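Side-chain contacts in NreA (Staphylococcus aureus subsp. aureus, PDB 6K2H), which probably senses nitrate through its GAF domain and takes part in nitrate-dependent signalling in staphylococci: residues Y33-K37 against P38-I42; L84-G87 against P88-I92. The protein carries 1 engineered substitution. One frame throughout, in Å; residues are numbered along the deposited sequence.

How the interactions relate
Both contacts are local, and both lie on the surface of the single GAF domain. Interaction 1 comes first along the chain: it is the connection between strands 27-33 and 42-48, which are neighbours at one edge of the five-stranded antiparallel sheet. Interaction 2 follows some forty residues later, where helix 82-85 gives way to the short, weakly bonded helix 87-90, soon after strand 77-79 at the other edge of the same sheet. The centres of interactions 1 and 2 are about 27 Å apart and the nearest atoms of interactions 1 and 2 about 12 Å apart, so they do not touch. They are separate local features of one domain, one in a strand connection and one between short helices.

Interaction 1 (Y33-K37 against P38-I42); sequences YESNK and PSSPI
Ser40 turns its hydroxyl into the loop, toward the backbone of Glu34 and Ser35. With OG held anti to its own backbone N (chi1 174°), it accepts a hydrogen bond from Ser35 N at 2.9 Å and donates one to Pro41 O, reaching that carbonyl in its plane, on a lone pair. Pro41 O is gripped a second time by Glu34 N in an almost straight bond (2.9 Å, 177° at the hydrogen). The hydroxyl of the buried Ser40 and the carbonyl of Pro41 thus together tie the two limbs of the loop.

Outside this polar network, Tyr33 and Ile42 cross obliquely. CG1 of Ile42 lies over one face of the Tyr33 ring, 4.0 Å from its centroid, in a CH-pi contact, while Ser40 O approaches the ring edge near its plane. Helix 65-73 touches both side chains through Met71, and Tyr33 OH is hydrogen-bonded to Lys62. Glu34, its chain extended beyond CG, runs obliquely across Pro41 and brings OE1 to 3.4 Å from Pro41 CG.

At the far end, Ser40 N bonds to Lys37 O, closing a type I beta turn from Lys37 to Ser40. This turn caps the long loop of a beta hairpin, whose adjacent antiparallel strands 27-33 and 42-48 of the GAF-domain sheet meet at the non-hydrogen-bonded pair Tyr33-Ile42.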
ATOM      1  N   TYR A  33       7.106   9.636   1.050  1.00 23.00           N
ATOM      2  CA  TYR A  33       8.548   9.875   1.216  1.00 22.12           C
ATOM      3  C   TYR A  33       8.928   9.990   2.724  1.00 19.22           C
ATOM      4  O   TYR A  33       8.164  10.522   3.513  1.00 25.05           O
ATOM      5  CB  TYR A  33       9.019  11.148   0.473  1.00 19.56           C
ATOM      6  CG  TYR A  33       9.090  10.890  -1.004  1.00 24.63           C
ATOM      7  CD1 TYR A  33      10.133  10.154  -1.544  1.00 25.35           C
ATOM      8  CD2 TYR A  33       8.142  11.393  -1.861  1.00 27.97           C
ATOM      9  CE1 TYR A  33      10.173   9.894  -2.908  1.00 28.30           C
ATOM     10  CE2 TYR A  33       8.171  11.097  -3.222  1.00 29.54           C
ATOM     11  CZ  TYR A  33       9.231  10.389  -3.721  1.00 31.47           C
ATOM     12  OH  TYR A  33       9.271  10.136  -5.064  1.00 32.09           O
ATOM     13  N   GLU A  34      10.063   9.388   3.069  1.00 23.47           N
ATOM     14  CA  GLU A  34      10.626   9.409   4.420  1.00 28.22           C
ATOM     15  C   GLU A  34      10.976  10.792   4.921  1.00 27.08           C
ATOM     16  O   GLU A  34      10.724  11.133   6.064  1.00 29.14           O
ATOM     17  CB  GLU A  34      11.884   8.524   4.476  1.00 32.70           C
ATOM     18  CG  GLU A  34      12.395   8.372   5.905  1.00 32.29           C
ATOM     19  CD  GLU A  34      13.576   7.462   5.989  1.00 37.20           C
ATOM     20  OE1 GLU A  34      14.489   7.592   5.128  1.00 39.10           O
ATOM     21  OE2 GLU A  34      13.596   6.701   6.995  1.00 44.45           O
ATOM     22  N   SER A  35      11.471  11.629   4.046  1.00 27.19           N
ATOM     23  CA  SER A  35      11.713  13.024   4.394  1.00 28.89           C
ATOM     24  C   SER A  35      11.581  13.924   3.176  1.00 29.95           C
ATOM     25  O   SER A  35      11.439  13.463   2.024  1.00 28.29           O
ATOM     26  CB  SER A  35      13.145  13.119   4.907  1.00 32.82           C
ATOM     27  OG  SER A  35      14.044  12.719   3.840  1.00 33.10           O
ATOM     28  N   ASN A  36      11.758  15.218   3.430  1.00 35.50           N
ATOM     29  CA  ASN A  36      11.756  16.236   2.366  1.00 37.57           C
ATOM     30  C   ASN A  36      13.075  16.427   1.652  1.00 42.60           C
ATOM     31  O   ASN A  36      13.218  17.367   0.841  1.00 37.72           O
ATOM     32  CB  ASN A  36      11.191  17.572   2.888  1.00 37.93           C
ATOM     33  CG  ASN A  36      11.999  18.193   4.009  1.00 40.69           C
ATOM     34  OD1 ASN A  36      11.455  19.032   4.728  1.00 46.04           O
ATOM     35  ND2 ASN A  36      13.258  17.798   4.183  1.00 37.95           N
ATOM     36  N   LYS A  37      14.003  15.497   1.874  1.00 40.21           N
ATOM     37  CA  LYS A  37      15.316  15.536   1.234  1.00 43.29           C
ATOM     38  C   LYS A  37      15.265  14.931  -0.164  1.00 44.32           C
ATOM     39  O   LYS A  37      14.526  13.947  -0.424  1.00 35.64           O
ATOM     40  CB  LYS A  37      16.344  14.788   2.084  1.00 46.65           C
ATOM     41  CG  LYS A  37      16.418  15.255   3.539  1.00 49.44           C
ATOM     42  CD  LYS A  37      17.241  14.306   4.416  1.00 50.47           C
ATOM     43  CE  LYS A  37      18.594  13.984   3.785  1.00 52.12           C
ATOM     44  NZ  LYS A  37      19.623  13.554   4.763  1.00 46.18           N
ATOM     45  N   PRO A  38      16.048  15.498  -1.092  1.00 48.94           N
ATOM     46  CA  PRO A  38      15.933  15.001  -2.453  1.00 44.35           C
ATOM     47  C   PRO A  38      16.296  13.531  -2.615  1.00 38.51           C
ATOM     48  O   PRO A  38      15.765  12.905  -3.481  1.00 37.34           O
ATOM     49  CB  PRO A  38      16.923  15.866  -3.250  1.00 49.28           C
ATOM     50  CG  PRO A  38      17.138  17.062  -2.420  1.00 48.74           C
ATOM     51  CD  PRO A  38      17.009  16.620  -0.996  1.00 50.38           C
ATOM     52  N   SER A  39      17.208  12.992  -1.812  1.00 39.44           N
ATOM     53  CA  SER A  39      17.530  11.556  -1.936  1.00 41.44           C
ATOM     54  C   SER A  39      16.512  10.635  -1.222  1.00 37.96           C
ATOM     55  O   SER A  39      16.753   9.433  -1.063  1.00 39.30           O
ATOM     56  CB  SER A  39      18.934  11.300  -1.392  1.00 46.08           C
ATOM     57  OG  SER A  39      19.028  11.820  -0.071  1.00 54.39           O
ATOM     58  N   SER A  40      15.373  11.161  -0.785  1.00 38.97           N
ATOM     59  CA  SER A  40      14.568  10.415   0.203  1.00 33.72           C
ATOM     60  C   SER A  40      14.001   9.133  -0.390  1.00 32.22           C
ATOM     61  O   SER A  40      13.534   9.122  -1.492  1.00 27.12           O
ATOM     62  CB  SER A  40      13.444  11.273   0.755  1.00 34.63           C
ATOM     63  OG  SER A  40      12.609  10.492   1.597  1.00 32.66           O
ATOM     64  N   PRO A  41      14.067   8.017   0.361  1.00 29.27           N
ATOM     65  CA  PRO A  41      13.327   6.846  -0.077  1.00 27.01           C
ATOM     66  C   PRO A  41      11.852   6.997   0.309  1.00 23.64           C
ATOM     67  O   PRO A  41      11.472   7.997   0.938  1.00 25.57           O
ATOM     68  CB  PRO A  41      13.950   5.737   0.729  1.00 29.80           C
ATOM     69  CG  PRO A  41      14.372   6.401   1.993  1.00 33.15           C
ATOM     70  CD  PRO A  41      14.817   7.781   1.608  1.00 30.43           C
ATOM     71  N   ILE A  42      11.103   5.982  -0.047  1.00 22.91           N
ATOM     72  CA  ILE A  42       9.677   5.872   0.372  1.00 23.58           C
ATOM     73  C   ILE A  42       9.577   4.787   1.459  1.00 23.61           C
ATOM     74  O   ILE A  42      10.263   3.755   1.392  1.00 25.64           O
ATOM     75  CB  ILE A  42       8.847   5.505  -0.848  1.00 26.27           C
ATOM     76  CG1 ILE A  42       8.858   6.695  -1.818  1.00 26.58           C
ATOM     77  CG2 ILE A  42       7.443   5.105  -0.456  1.00 26.50           C
ATOM     78  CD1 ILE A  42       8.569   6.315  -3.245  1.00 28.69           C
TER

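Interaction 2 (L84-G87 against P88-I92); sequences LALG and PEEKI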
ATOM      1  N   LEU A  84      -0.324 -16.554  -7.906  1.00 21.69           N
ATOM      2  CA  LEU A  84      -0.328 -16.744  -9.374  1.00 22.96           C
ATOM      3  C   LEU A  84       0.357 -15.669 -10.178  1.00 20.27           C
ATOM      4  O   LEU A  84       1.117 -15.951 -11.091  1.00 21.41           O
ATOM      5  CB  LEU A  84      -1.780 -16.895  -9.829  1.00 26.13           C
ATOM      6  CG  LEU A  84      -2.454 -18.229  -9.509  1.00 31.28           C
ATOM      7  CD1 LEU A  84      -3.981 -18.085  -9.551  1.00 35.38           C
ATOM      8  CD2 LEU A  84      -2.002 -19.278 -10.493  1.00 34.69           C
ATOM      9  N   ALA A  85       0.070 -14.423  -9.893  1.00 19.36           N
ATOM     10  CA  ALA A  85       0.549 -13.294 -10.617  1.00 20.01           C
ATOM     11  C   ALA A  85       2.017 -13.081 -10.473  1.00 23.39           C
ATOM     12  O   ALA A  85       2.678 -12.692 -11.440  1.00 22.72           O
ATOM     13  CB  ALA A  85      -0.173 -11.975 -10.257  1.00 22.18           C
ATOM     14  N   LEU A  86       2.519 -13.324  -9.290  1.00 23.77           N
ATOM     15  CA  LEU A  86       3.933 -12.943  -9.007  1.00 26.74           C
ATOM     16  C   LEU A  86       4.775 -14.140  -8.680  1.00 30.64           C
ATOM     17  O   LEU A  86       5.974 -14.234  -9.082  1.00 34.05           O
ATOM     18  CB  LEU A  86       3.986 -11.967  -7.831  1.00 29.04           C
ATOM     19  CG  LEU A  86       3.362 -10.574  -7.991  1.00 34.18           C
ATOM     20  CD1 LEU A  86       3.767  -9.736  -6.776  1.00 35.65           C
ATOM     21  CD2 LEU A  86       3.722  -9.907  -9.287  1.00 36.55           C
ATOM     22  N   GLY A  87       4.188 -15.027  -7.908  1.00 26.76           N
ATOM     23  CA  GLY A  87       4.933 -16.089  -7.294  1.00 33.60           C
ATOM     24  C   GLY A  87       6.008 -15.550  -6.309  1.00 33.79           C
ATOM     25  O   GLY A  87       6.261 -14.344  -6.222  1.00 30.75           O
ATOM     26  N   PRO A  88       6.712 -16.473  -5.666  1.00 36.64           N
ATOM     27  CA  PRO A  88       7.601 -16.221  -4.529  1.00 35.03           C
ATOM     28  C   PRO A  88       8.819 -15.359  -4.759  1.00 38.15           C
ATOM     29  O   PRO A  88       9.192 -14.598  -3.879  1.00 36.70           O
ATOM     30  CB  PRO A  88       7.977 -17.623  -4.075  1.00 42.12           C
ATOM     31  CG  PRO A  88       7.857 -18.474  -5.299  1.00 41.98           C
ATOM     32  CD  PRO A  88       6.734 -17.889  -6.094  1.00 42.26           C
ATOM     33  N   GLU A  89       9.427 -15.456  -5.925  1.00 38.72           N
ATOM     34  CA  GLU A  89      10.587 -14.696  -6.289  1.00 38.78           C
ATOM     35  C   GLU A  89      10.360 -13.207  -6.541  1.00 37.37           C
ATOM     36  O   GLU A  89      11.176 -12.417  -6.187  1.00 41.14           O
ATOM     37  CB  GLU A  89      11.177 -15.317  -7.608  1.00 48.00           C
ATOM     38  CG  GLU A  89      12.224 -16.392  -7.439  1.00 50.06           C
ATOM     39  CD  GLU A  89      12.868 -16.795  -8.783  1.00 55.66           C
ATOM     40  OE1 GLU A  89      12.120 -17.260  -9.689  1.00 59.83           O
ATOM     41  OE2 GLU A  89      14.116 -16.649  -8.939  1.00 63.74           O
ATOM     42  N   GLU A  90       9.279 -12.828  -7.244  1.00 32.52           N
ATOM     43  CA  GLU A  90       8.964 -11.426  -7.527  1.00 34.01           C
ATOM     44  C   GLU A  90       8.515 -10.668  -6.309  1.00 29.73           C
ATOM     45  O   GLU A  90       8.612  -9.454  -6.278  1.00 31.67           O
ATOM     46  CB  GLU A  90       7.827 -11.318  -8.568  1.00 35.58           C
ATOM     47  CG  GLU A  90       8.272 -11.811  -9.915  1.00 34.69           C
ATOM     48  CD  GLU A  90       7.259 -11.584 -11.034  1.00 36.91           C
ATOM     49  OE1 GLU A  90       7.087 -12.545 -11.795  1.00 42.04           O
ATOM     50  OE2 GLU A  90       6.648 -10.496 -11.124  1.00 35.66           O
ATOM     51  N   LYS A  91       8.013 -11.395  -5.321  1.00 30.31           N
ATOM     52  CA  LYS A  91       7.561 -10.763  -4.027  1.00 30.49           C
ATOM     53  C   LYS A  91       8.602  -9.973  -3.375  1.00 29.41           C
ATOM     54  O   LYS A  91       8.308  -9.055  -2.639  1.00 28.38           O
ATOM     55  CB  LYS A  91       7.075 -11.820  -2.992  1.00 31.86           C
ATOM     56  CG  LYS A  91       5.807 -12.422  -3.408  1.00 33.82           C
ATOM     57  CD  LYS A  91       5.536 -13.722  -2.687  1.00 37.21           C
ATOM     58  CE  LYS A  91       4.426 -13.653  -1.710  1.00 44.61           C
ATOM     59  NZ  LYS A  91       4.197 -15.015  -1.137  1.00 43.09           N
ATOM     60  N   ILE A  92       9.868 -10.350  -3.567  1.00 29.18           N
ATOM     61  CA  ILE A  92      10.919  -9.596  -2.996  1.00 30.21           C
ATOM     62  C   ILE A  92      10.972  -8.141  -3.527  1.00 28.44           C
ATOM     63  O   ILE A  92      11.416  -7.290  -2.794  1.00 27.92           O
ATOM     64  CB  ILE A  92      12.252 -10.398  -3.069  1.00 33.97           C
ATOM     65  CG1 ILE A  92      13.191 -10.008  -1.959  1.00 36.46           C
ATOM     66  CG2 ILE A  92      12.889 -10.221  -4.414  1.00 35.90           C
ATOM     67  CD1 ILE A  92      14.423 -10.904  -1.870  1.00 40.10           C
TER
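Leu86 and Glu90, four residues apart, make the main side-chain contact of this bend, and their side chains cross at about a right angle. The apolar part is slight. Leu86 CB lies 4.0 Å from Glu90 CB, and farther out the CD2 methyl of Leu86 comes to 3.5 Å from Glu90 OE2, so a branch of the leucine meets one oxygen of the carboxylate rather than another hydrocarbon group.

Polar atoms come close here without bonding. The glutamate chain starts beside its own backbone N (chi1 -67°) and is extended beyond CG, a course that carries it alongside the carbonyl of Leu86: CG of Glu90 is 3.4 Å from Leu86 O, and CD is at a similar distance. The carboxylate oxygen OE1 of Glu90 lies equally near Leu86 O, at 3.4 Å, so the charged end approaches as closely as the aliphatic part. Both oxygens are acceptors if Glu90 is ionised, and the approach would then probably be mildly unfavourable.

A third group of contacts is made at Gly87 O. The aliphatic chain of Lys91 passes this carbonyl, with CG 3.4 Å and CD 3.7 Å from Gly87 O. Gly87 itself has a positive phi of 63°, a backbone shape that favours glycine, and Pro88 follows it directly. The chain thereby changes course between the two short helices.

Within the fold, this bend joins helix 82-85 to the short, weakly bonded helix 87-90. Asn81 OD1 accepts a hydrogen bond from Leu84 N near the start of the first helix. Leu86 packs on Ile79 of strand 77-79, an outermost strand of the sheet, and on Leu97 of helix 96-99, while Lys91 touches Leu98 of that same helix.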